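Lysozyme (Asticcacaulis excentricus, PDB 6H9D) probably cleaves or binds the glycan strands of peptidoglycan as the lysozyme-like muramidase domain of SpmX, a protein linked to cell morphogenesis and stalk synthesis. Local coordinates at residues A[15-21]-A[34-38]; A[63-68]-A[88-93]; A[98-102]-A[116-120]. All blocks are in the same frame, centred on the assembly; numbering follows the deposited sequence.

Contact 1: residues A[15-21]-A[34-38]; sequences KSFEGLR and IGYGH. With GOL (glycerol), chain D.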
loop_
_atom_site.group_PDB
_atom_site.type_symbol
_atom_site.label_atom_id
_atom_site.label_comp_id
_atom_site.label_asym_id
_atom_site.label_seq_id
_atom_site.Cartn_x
_atom_site.Cartn_y
_atom_site.Cartn_z
ATOM N N LYS A 15 2.672 -7.308 2.693
ATOM C CA LYS A 15 3.911 -8.052 2.563
ATOM C C LYS A 15 3.802 -9.071 1.413
ATOM O O LYS A 15 4.798 -9.421 0.803
ATOM C CB LYS A 15 4.174 -8.723 3.909
ATOM C CG LYS A 15 5.523 -9.374 4.098
ATOM C CD LYS A 15 5.585 -10.129 5.416
ATOM C CE LYS A 15 5.364 -9.209 6.593
ATOM N NZ LYS A 15 5.528 -9.917 7.881
ATOM N N SER A 16 2.594 -9.566 1.153
ATOM C CA SER A 16 2.373 -10.638 0.192
ATOM C C SER A 16 2.679 -10.146 -1.221
ATOM O O SER A 16 2.953 -10.946 -2.089
ATOM C CB SER A 16 0.965 -11.193 0.294
ATOM O OG SER A 16 0.019 -10.258 -0.199
ATOM N N PHE A 17 2.666 -8.825 -1.434
ATOM C CA PHE A 17 2.947 -8.251 -2.730
ATOM C C PHE A 17 4.433 -7.903 -2.866
ATOM O O PHE A 17 4.861 -7.421 -3.910
ATOM C CB PHE A 17 2.074 -7.010 -2.988
ATOM C CG PHE A 17 0.600 -7.241 -2.808
ATOM C CD1 PHE A 17 -0.046 -8.217 -3.544
ATOM C CD2 PHE A 17 -0.147 -6.496 -1.904
ATOM C CE1 PHE A 17 -1.394 -8.465 -3.348
ATOM C CE2 PHE A 17 -1.504 -6.717 -1.747
ATOM C CZ PHE A 17 -2.123 -7.712 -2.470
ATOM N N GLU A 18 5.171 -8.085 -1.779
ATOM C CA GLU A 18 6.596 -7.703 -1.708
ATOM C C GLU A 18 7.483 -8.942 -1.603
ATOM O O GLU A 18 7.033 -9.954 -1.102
ATOM C CB GLU A 18 6.835 -6.875 -0.450
ATOM C CG GLU A 18 5.936 -5.668 -0.328
ATOM C CD GLU A 18 6.417 -4.532 -1.197
ATOM O OE1 GLU A 18 7.581 -4.547 -1.548
ATOM O OE2 GLU A 18 5.614 -3.676 -1.540
ATOM N N GLY A 19 8.709 -8.814 -2.089
ATOM C CA GLY A 19 9.713 -9.879 -1.991
ATOM C C GLY A 19 10.699 -9.522 -0.907
ATOM O O GLY A 19 11.185 -8.415 -0.938
ATOM N N LEU A 20 10.974 -10.442 0.009
ATOM C CA LEU A 20 11.923 -10.155 1.110
ATOM C C LEU A 20 13.370 -10.130 0.609
ATOM O O LEU A 20 13.797 -11.102 0.020
ATOM C CB LEU A 20 11.755 -11.202 2.211
ATOM C CG LEU A 20 12.874 -11.207 3.244
ATOM C CD1 LEU A 20 12.885 -9.917 4.023
ATOM C CD2 LEU A 20 12.767 -12.389 4.181
ATOM N N ARG A 21 14.080 -9.034 0.861
ATOM C CA ARG A 21 15.515 -8.927 0.538
ATOM C C ARG A 21 16.244 -8.928 1.878
ATOM O O ARG A 21 16.156 -7.942 2.591
ATOM C CB ARG A 21 15.827 -7.666 -0.270
ATOM C CG ARG A 21 15.136 -7.611 -1.623
ATOM C CD ARG A 21 15.570 -8.702 -2.588
ATOM N NE ARG A 21 16.996 -8.630 -2.892
ATOM C CZ ARG A 21 17.525 -7.816 -3.794
ATOM N NH1 ARG A 21 16.746 -6.993 -4.486
ATOM N NH2 ARG A 21 18.834 -7.818 -4.006
ATOM N N ILE A 34 16.454 -2.696 1.634
ATOM C CA ILE A 34 16.465 -3.950 2.364
ATOM C C ILE A 34 15.027 -4.314 2.745
ATOM O O ILE A 34 14.124 -3.474 2.707
ATOM C CB ILE A 34 17.393 -3.844 3.590
ATOM C CG1 ILE A 34 17.867 -5.219 4.059
ATOM C CG2 ILE A 34 16.726 -3.054 4.726
ATOM C CD1 ILE A 34 19.003 -5.175 5.077
ATOM N N GLY A 35 14.831 -5.569 3.133
ATOM C CA GLY A 35 13.554 -6.001 3.668
ATOM C C GLY A 35 12.513 -5.974 2.566
ATOM O O GLY A 35 12.759 -6.506 1.480
ATOM N N TYR A 36 11.375 -5.325 2.829
ATOM C CA TYR A 36 10.300 -5.187 1.863
ATOM C C TYR A 36 10.313 -3.778 1.259
ATOM O O TYR A 36 9.412 -3.005 1.490
ATOM C CB TYR A 36 8.957 -5.475 2.535
ATOM C CG TYR A 36 8.869 -6.848 3.149
ATOM C CD1 TYR A 36 8.819 -7.990 2.362
ATOM C CD2 TYR A 36 8.849 -7.001 4.518
ATOM C CE1 TYR A 36 8.768 -9.252 2.932
ATOM C CE2 TYR A 36 8.790 -8.250 5.104
ATOM C CZ TYR A 36 8.773 -9.380 4.309
ATOM O OH TYR A 36 8.686 -10.594 4.910
ATOM N N GLY A 37 11.399 -3.454 0.567
ATOM C CA GLY A 37 11.572 -2.159 -0.109
ATOM C C GLY A 37 11.899 -1.026 0.839
ATOM O O GLY A 37 11.625 0.093 0.492
ATOM N N HIS A 38 12.480 -1.329 1.993
ATOM C CA HIS A 38 12.810 -0.288 2.996
ATOM C C HIS A 38 14.094 0.448 2.609
ATOM O O HIS A 38 15.024 -0.214 2.200
ATOM C CB HIS A 38 12.889 -0.886 4.398
ATOM C CG HIS A 38 13.302 0.112 5.418
ATOM N ND1 HIS A 38 12.429 0.978 5.979
ATOM C CD2 HIS A 38 14.501 0.430 5.920
ATOM C CE1 HIS A 38 13.061 1.750 6.811
ATOM N NE2 HIS A 38 14.310 1.439 6.789
HETATM C C1 GOL D . 7.297 -1.252 -1.770
HETATM O O1 GOL D . 5.973 -1.057 -2.199
HETATM C C2 GOL D . 8.070 0.003 -1.994
HETATM O O2 GOL D . 7.344 1.087 -1.459
HETATM C C3 GOL D . 9.289 -0.100 -1.146
HETATM O O3 GOL D . 10.372 0.452 -1.878
HETATM O O HOH W 1 8.461 -10.611 7.414
#
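The ring of Tyr36 is sandwiched between two side chains of segment 15-21, and this is where the packing is tight. Lys15 lays its aliphatic chain over one face in a CH-pi contact, with CG 3.5 Å from the ring centroid and displaced toward the rim nearest CZ. Lys15 CG stands anti to the backbone N (chi1 -170°), which carries the chain out across the phenol. Over the opposite face comes Leu20: its CD1 lies above the rim, and its CB closes on Tyr36 CE1 at 3.6 Å. Glu18 CB presses obliquely on Tyr36 CD1, also at 3.6 Å. At the ring's edge, in its plane, a water bonded to Lys15 NZ sits 2.5 Å from Tyr36 OH, while NZ itself is committed to a salt bridge with Asp54.

Beyond the ring the backbones pair. Arg21 and Gly35 form an antiparallel hydrogen-bonded pair, with Arg21 N to Gly35 O at 2.9 Å and Gly35 N to Arg21 O at 2.8 Å. Sequences like Glu-Gly-Leu-Arg after the first helix and Gly-Tyr-Gly-His at the end of the hairpin's second strand flank the substrate cleft in phage lysozymes. The glutamate of the first of these is the catalytic acid there, and Glu18 probably corresponds to it.

The other side is much looser. The Glu18 chain bends at chi2 (-79°), turning its carboxylate away from the ring and toward a glycerol, and OE1 comes only to 4.5 Å of Gly37 N. This glycerol, probably from the crystallisation liquor, lies between Glu18 and Gly37, donating from its O1 to Glu18 OE2 over 2.7 Å; its link at the other end, to Gly37 O, is weak and doubtful in position.

Contact 2: residues A[63-68]-A[88-93]; sequences PIVEAV and CFNIGI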
loop_
_atom_site.group_PDB
_atom_site.type_symbol
_atom_site.label_atom_id
_atom_site.label_comp_id
_atom_site.label_asym_id
_atom_site.label_seq_id
_atom_site.Cartn_x
_atom_site.Cartn_y
_atom_site.Cartn_z
ATOM N N PRO A 63 3.340 6.652 7.878
ATOM C CA PRO A 63 2.756 7.798 7.197
ATOM C C PRO A 63 1.544 7.457 6.328
ATOM O O PRO A 63 0.688 8.318 6.107
ATOM C CB PRO A 63 3.877 8.378 6.342
ATOM C CG PRO A 63 4.893 7.263 6.235
ATOM C CD PRO A 63 4.730 6.408 7.463
ATOM N N ILE A 64 1.457 6.211 5.863
ATOM C CA ILE A 64 0.252 5.767 5.129
ATOM C C ILE A 64 -0.936 5.685 6.097
ATOM O O ILE A 64 -2.045 6.112 5.739
ATOM C CB ILE A 64 0.464 4.414 4.423
ATOM C CG1 ILE A 64 1.802 4.353 3.657
ATOM C CG2 ILE A 64 -0.732 4.133 3.530
ATOM C CD1 ILE A 64 1.939 5.412 2.591
ATOM N N VAL A 65 -0.724 5.044 7.250
ATOM C CA VAL A 65 -1.738 4.917 8.302
ATOM C C VAL A 65 -2.233 6.322 8.705
ATOM O O VAL A 65 -3.443 6.553 8.844
ATOM C CB VAL A 65 -1.195 4.110 9.497
ATOM C CG1 VAL A 65 -2.050 4.228 10.763
ATOM C CG2 VAL A 65 -1.001 2.651 9.128
ATOM N N GLU A 66 -1.295 7.270 8.851
ATOM C CA GLU A 66 -1.626 8.667 9.170
ATOM C C GLU A 66 -2.456 9.296 8.048
ATOM O O GLU A 66 -3.479 9.908 8.322
ATOM C CB GLU A 66 -0.346 9.464 9.410
ATOM C CG GLU A 66 0.281 9.120 10.745
ATOM C CD GLU A 66 -0.684 9.339 11.899
ATOM O OE1 GLU A 66 -1.135 10.493 12.068
ATOM O OE2 GLU A 66 -1.023 8.353 12.590
ATOM N N ALA A 67 -2.005 9.137 6.793
ATOM C CA ALA A 67 -2.656 9.710 5.643
ATOM C C ALA A 67 -4.102 9.200 5.517
ATOM O O ALA A 67 -5.005 9.978 5.240
ATOM C CB ALA A 67 -1.879 9.411 4.393
ATOM N N VAL A 68 -4.319 7.894 5.695
ATOM C CA VAL A 68 -5.641 7.325 5.425
ATOM C C VAL A 68 -6.602 7.837 6.503
ATOM O O VAL A 68 -7.704 8.272 6.208
ATOM C CB VAL A 68 -5.621 5.786 5.342
ATOM C CG1 VAL A 68 -7.033 5.232 5.257
ATOM C CG2 VAL A 68 -4.807 5.309 4.135
ATOM N N CYS A 88 -3.246 2.774 -0.687
ATOM C CA CYS A 88 -2.563 4.046 -0.539
ATOM C C CYS A 88 -1.038 3.862 -0.532
ATOM O O CYS A 88 -0.343 4.629 -1.165
ATOM C CB CYS A 88 -3.032 4.776 0.709
ATOM S SG CYS A 88 -2.241 6.406 0.834
ATOM N N PHE A 89 -0.534 2.801 0.117
ATOM C CA PHE A 89 0.878 2.457 0.088
ATOM C C PHE A 89 1.346 2.229 -1.349
ATOM O O PHE A 89 2.437 2.646 -1.746
ATOM C CB PHE A 89 1.155 1.221 0.955
ATOM C CG PHE A 89 2.604 0.841 1.106
ATOM C CD1 PHE A 89 3.535 1.751 1.580
ATOM C CD2 PHE A 89 3.040 -0.438 0.787
ATOM C CE1 PHE A 89 4.866 1.399 1.725
ATOM C CE2 PHE A 89 4.375 -0.790 0.918
ATOM C CZ PHE A 89 5.285 0.117 1.419
ATOM N N ASN A 90 0.513 1.551 -2.141
ATOM C CA ASN A 90 0.887 1.142 -3.470
ATOM C C ASN A 90 0.887 2.357 -4.415
ATOM O O ASN A 90 1.789 2.490 -5.222
ATOM C CB ASN A 90 -0.046 0.033 -3.972
ATOM C CG ASN A 90 0.297 -0.455 -5.357
ATOM O OD1 ASN A 90 -0.580 -0.549 -6.206
ATOM N ND2 ASN A 90 1.564 -0.737 -5.596
ATOM N N ILE A 91 -0.143 3.207 -4.356
ATOM C CA ILE A 91 -0.276 4.281 -5.369
ATOM C C ILE A 91 0.372 5.579 -4.856
ATOM O O ILE A 91 0.550 6.520 -5.620
ATOM C CB ILE A 91 -1.734 4.502 -5.815
ATOM C CG1 ILE A 91 -2.595 5.155 -4.736
ATOM C CG2 ILE A 91 -2.359 3.201 -6.308
ATOM C CD1 ILE A 91 -3.854 5.774 -5.266
ATOM N N GLY A 92 0.701 5.631 -3.566
ATOM C CA GLY A 92 1.272 6.829 -2.946
ATOM C C GLY A 92 0.198 7.755 -2.377
ATOM O O GLY A 92 -0.916 7.831 -2.875
ATOM N N ILE A 93 0.566 8.487 -1.326
ATOM C CA ILE A 93 -0.352 9.346 -0.598
ATOM C C ILE A 93 -0.906 10.438 -1.516
ATOM O O ILE A 93 -2.087 10.742 -1.438
ATOM C CB ILE A 93 0.338 9.963 0.623
ATOM C CG1 ILE A 93 0.492 8.943 1.748
ATOM C CG2 ILE A 93 -0.402 11.209 1.098
ATOM C CD1 ILE A 93 1.521 9.327 2.779
#
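Cys88 O, on the residue whose CB faces Ile64 and Val68, takes the N-H of Gly92 over 2.8 Å and so closes the last turn of helix 78-91. Gly92 then leaves helical geometry with a positive phi and serves as N-cap position for helix 93-97, a sharp turn that brings Ile93 back against segment 63-68.

The side chains that meet across the interface are apolar, and Ile64 is the hub. Its two branches part ways: CG2, anti to the backbone N, reaches Cys88 CB at 3.7 Å, while CG1 lies beside the backbone N (chi1 -46°) and touches Phe89 CD1 at 3.8 Å. The isoleucine and the phenylalanine chains run at about a right angle, with CG1 meeting the ring obliquely. Ile64 CD1 goes on to Ile93 CG1.

One turn along, Ala67 is short enough for Ile93 to close right over it, CG1 to Ala67 CB at 3.6 Å, and the same side chain carries its CD1 to 3.6 Å from Pro63 O, an oxygen already bonded to Ala67 N. Val68 adds CG2 against Cys88 CB at 3.9 Å; Phe96 covers both residues from the next helix. This is helix-on-helix packing: helix 50-71, the long helix that joins the two lobes in the phage lysozyme fold, packs here on the helical lobe.

Contact 3: residues A[98-102]-A[116-120]; sequences QSDVL and AMDNW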
loop_
_atom_site.group_PDB
_atom_site.type_symbol
_atom_site.label_atom_id
_atom_site.label_comp_id
_atom_site.label_asym_id
_atom_site.label_seq_id
_atom_site.Cartn_x
_atom_site.Cartn_y
_atom_site.Cartn_z
ATOM N N GLN A 98 -6.021 12.453 -4.270
ATOM C CA GLN A 98 -6.724 13.010 -5.417
ATOM C C GLN A 98 -7.625 11.966 -6.085
ATOM O O GLN A 98 -8.190 12.267 -7.125
ATOM C CB GLN A 98 -5.726 13.516 -6.467
ATOM C CG GLN A 98 -4.796 14.613 -5.956
ATOM C CD GLN A 98 -5.529 15.685 -5.186
ATOM O OE1 GLN A 98 -5.207 15.978 -4.035
ATOM N NE2 GLN A 98 -6.544 16.263 -5.811
ATOM N N SER A 99 -7.739 10.757 -5.503
ATOM C CA SER A 99 -8.290 9.598 -6.235
ATOM C C SER A 99 -9.824 9.558 -6.186
ATOM O O SER A 99 -10.459 9.984 -5.214
ATOM C CB SER A 99 -7.725 8.286 -5.709
ATOM O OG SER A 99 -8.154 8.052 -4.370
ATOM N N ASP A 100 -10.380 9.038 -7.286
ATOM C CA ASP A 100 -11.750 8.567 -7.385
ATOM C C ASP A 100 -12.102 7.694 -6.164
ATOM O O ASP A 100 -13.155 7.866 -5.562
ATOM C CB ASP A 100 -11.960 7.795 -8.698
ATOM C CG ASP A 100 -10.830 6.861 -9.160
ATOM O OD1 ASP A 100 -9.812 6.664 -8.436
ATOM O OD2 ASP A 100 -10.969 6.309 -10.263
ATOM N N VAL A 101 -11.211 6.748 -5.832
ATOM C CA VAL A 101 -11.415 5.808 -4.710
ATOM C C VAL A 101 -11.748 6.566 -3.430
ATOM O O VAL A 101 -12.767 6.301 -2.799
ATOM C CB VAL A 101 -10.197 4.892 -4.505
ATOM C CG1 VAL A 101 -10.335 4.038 -3.246
ATOM C CG2 VAL A 101 -9.957 4.030 -5.730
ATOM N N LEU A 102 -10.898 7.526 -3.054
ATOM C CA LEU A 102 -11.094 8.284 -1.818
ATOM C C LEU A 102 -12.404 9.088 -1.887
ATOM O O LEU A 102 -13.117 9.185 -0.892
ATOM C CB LEU A 102 -9.907 9.231 -1.595
ATOM C CG LEU A 102 -10.057 10.168 -0.396
ATOM C CD1 LEU A 102 -10.241 9.378 0.880
ATOM C CD2 LEU A 102 -8.880 11.118 -0.264
ATOM N N ALA A 116 -13.569 1.708 -8.252
ATOM C CA ALA A 116 -12.623 2.764 -8.641
ATOM C C ALA A 116 -11.181 2.239 -8.597
ATOM O O ALA A 116 -10.317 2.725 -9.305
ATOM C CB ALA A 116 -12.805 3.958 -7.745
ATOM N N MET A 117 -10.929 1.224 -7.761
ATOM C CA MET A 117 -9.595 0.674 -7.626
ATOM C C MET A 117 -9.142 0.075 -8.962
ATOM O O MET A 117 -7.952 -0.052 -9.226
ATOM C CB MET A 117 -9.541 -0.363 -6.498
ATOM C CG MET A 117 -9.746 0.243 -5.119
ATOM S SD MET A 117 -9.636 -1.008 -3.777
ATOM C CE MET A 117 -9.622 0.066 -2.341
ATOM N N ASP A 118 -10.096 -0.314 -9.807
ATOM C CA ASP A 118 -9.779 -0.862 -11.137
ATOM C C ASP A 118 -9.060 0.167 -12.022
ATOM O O ASP A 118 -8.476 -0.203 -13.035
ATOM C CB ASP A 118 -11.042 -1.337 -11.853
ATOM C CG ASP A 118 -11.802 -2.414 -11.101
ATOM O OD1 ASP A 118 -11.210 -3.036 -10.192
ATOM O OD2 ASP A 118 -12.979 -2.620 -11.422
ATOM N N ASN A 119 -9.148 1.455 -11.658
ATOM C CA ASN A 119 -8.515 2.540 -12.418
ATOM C C ASN A 119 -7.004 2.585 -12.182
ATOM O O ASN A 119 -6.318 3.389 -12.786
ATOM C CB ASN A 119 -9.119 3.897 -12.068
ATOM C CG ASN A 119 -10.568 3.928 -12.477
ATOM O OD1 ASN A 119 -10.946 3.254 -13.431
ATOM N ND2 ASN A 119 -11.385 4.631 -11.723
ATOM N N TRP A 120 -6.502 1.716 -11.303
ATOM C CA TRP A 120 -5.140 1.795 -10.821
ATOM C C TRP A 120 -4.401 0.490 -11.116
ATOM O O TRP A 120 -3.833 -0.154 -10.210
ATOM C CB TRP A 120 -5.167 2.140 -9.329
ATOM C CG TRP A 120 -5.789 3.477 -9.077
ATOM C CD1 TRP A 120 -7.110 3.734 -8.846
ATOM C CD2 TRP A 120 -5.134 4.756 -9.084
ATOM N NE1 TRP A 120 -7.318 5.076 -8.713
ATOM C CE2 TRP A 120 -6.129 5.730 -8.859
ATOM C CE3 TRP A 120 -3.818 5.173 -9.286
ATOM C CZ2 TRP A 120 -5.842 7.090 -8.773
ATOM C CZ3 TRP A 120 -3.532 6.517 -9.208
ATOM C CH2 TRP A 120 -4.528 7.458 -8.950
#
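Asp100 OD1 lies at the edge of the Trp120 indole, in its plane, with the indole N-H pointing at it, while carboxylate and ring are turned 65° against each other. The bond from Trp120 NE1 to Asp100 OD1 is 3.0 Å long and nearly straight (168°), and it uses the syn lone pair of OD1. The setting is the capped start of helix 100-106 in the helical lobe of this phage-lysozyme fold, docked on the turn that follows helix 110-116. Ser99 is the N-cap; its OG accepts from Leu102 N at 3.1 Å and is also hydrogen-bonded to Phe96 O, so the serine ties the helix start to the helix before it.

Asp100 belongs to the same first turn. With chi1 at 40° its CG sits between the backbone N and the carbonyl carbon, folding the carboxylate back over the helix start, where Val101 N reaches OD1 from above the carboxylate plane. Two donors thus hold this one oxygen and fix the rotation of the group. The amide of Asn119 lies nearly coplanar with the carboxylate beside OD2, but the spacing modelled there is implausibly short and the detail is doubtful.

Next to the polar pair, Val101 makes its contacts mainly through CG2. This methyl is jammed onto Ala116 CB at 3.5 Å, tighter than usual for two carbons, and rests 3.8 Å from Met117 CG, the valine and methionine chains running at about a right angle. Ser99 CB approaches the six-membered ring obliquely, 3.8 Å from Trp120 CZ2, on the same side of the indole plane as Val101 CG2.

How the contacts relate
Contacts 1, 2 and 3 follow one another along the chain and across the molecule, with contact 2 touching both neighbours. Its centre is about 17 Å from that of contact 1, joined where Glu18 OE2 packs 4.0 Å from Phe89 CE2, and about 13 Å from that of contact 3, joined where Ile91 CG2 packs 3.9 Å from Trp120 CE3. Contacts 1 and 3 lie on opposite sides of the chain's centre, nearest atoms about 10 Å apart. The glycerol at Glu18 is about 4 Å from the side chain of Phe89, consistent with contacts 1 and 2 bordering the probable substrate cleft, as in phage lysozymes; contact 3 lies farther into the helical lobe, away from the glycerol.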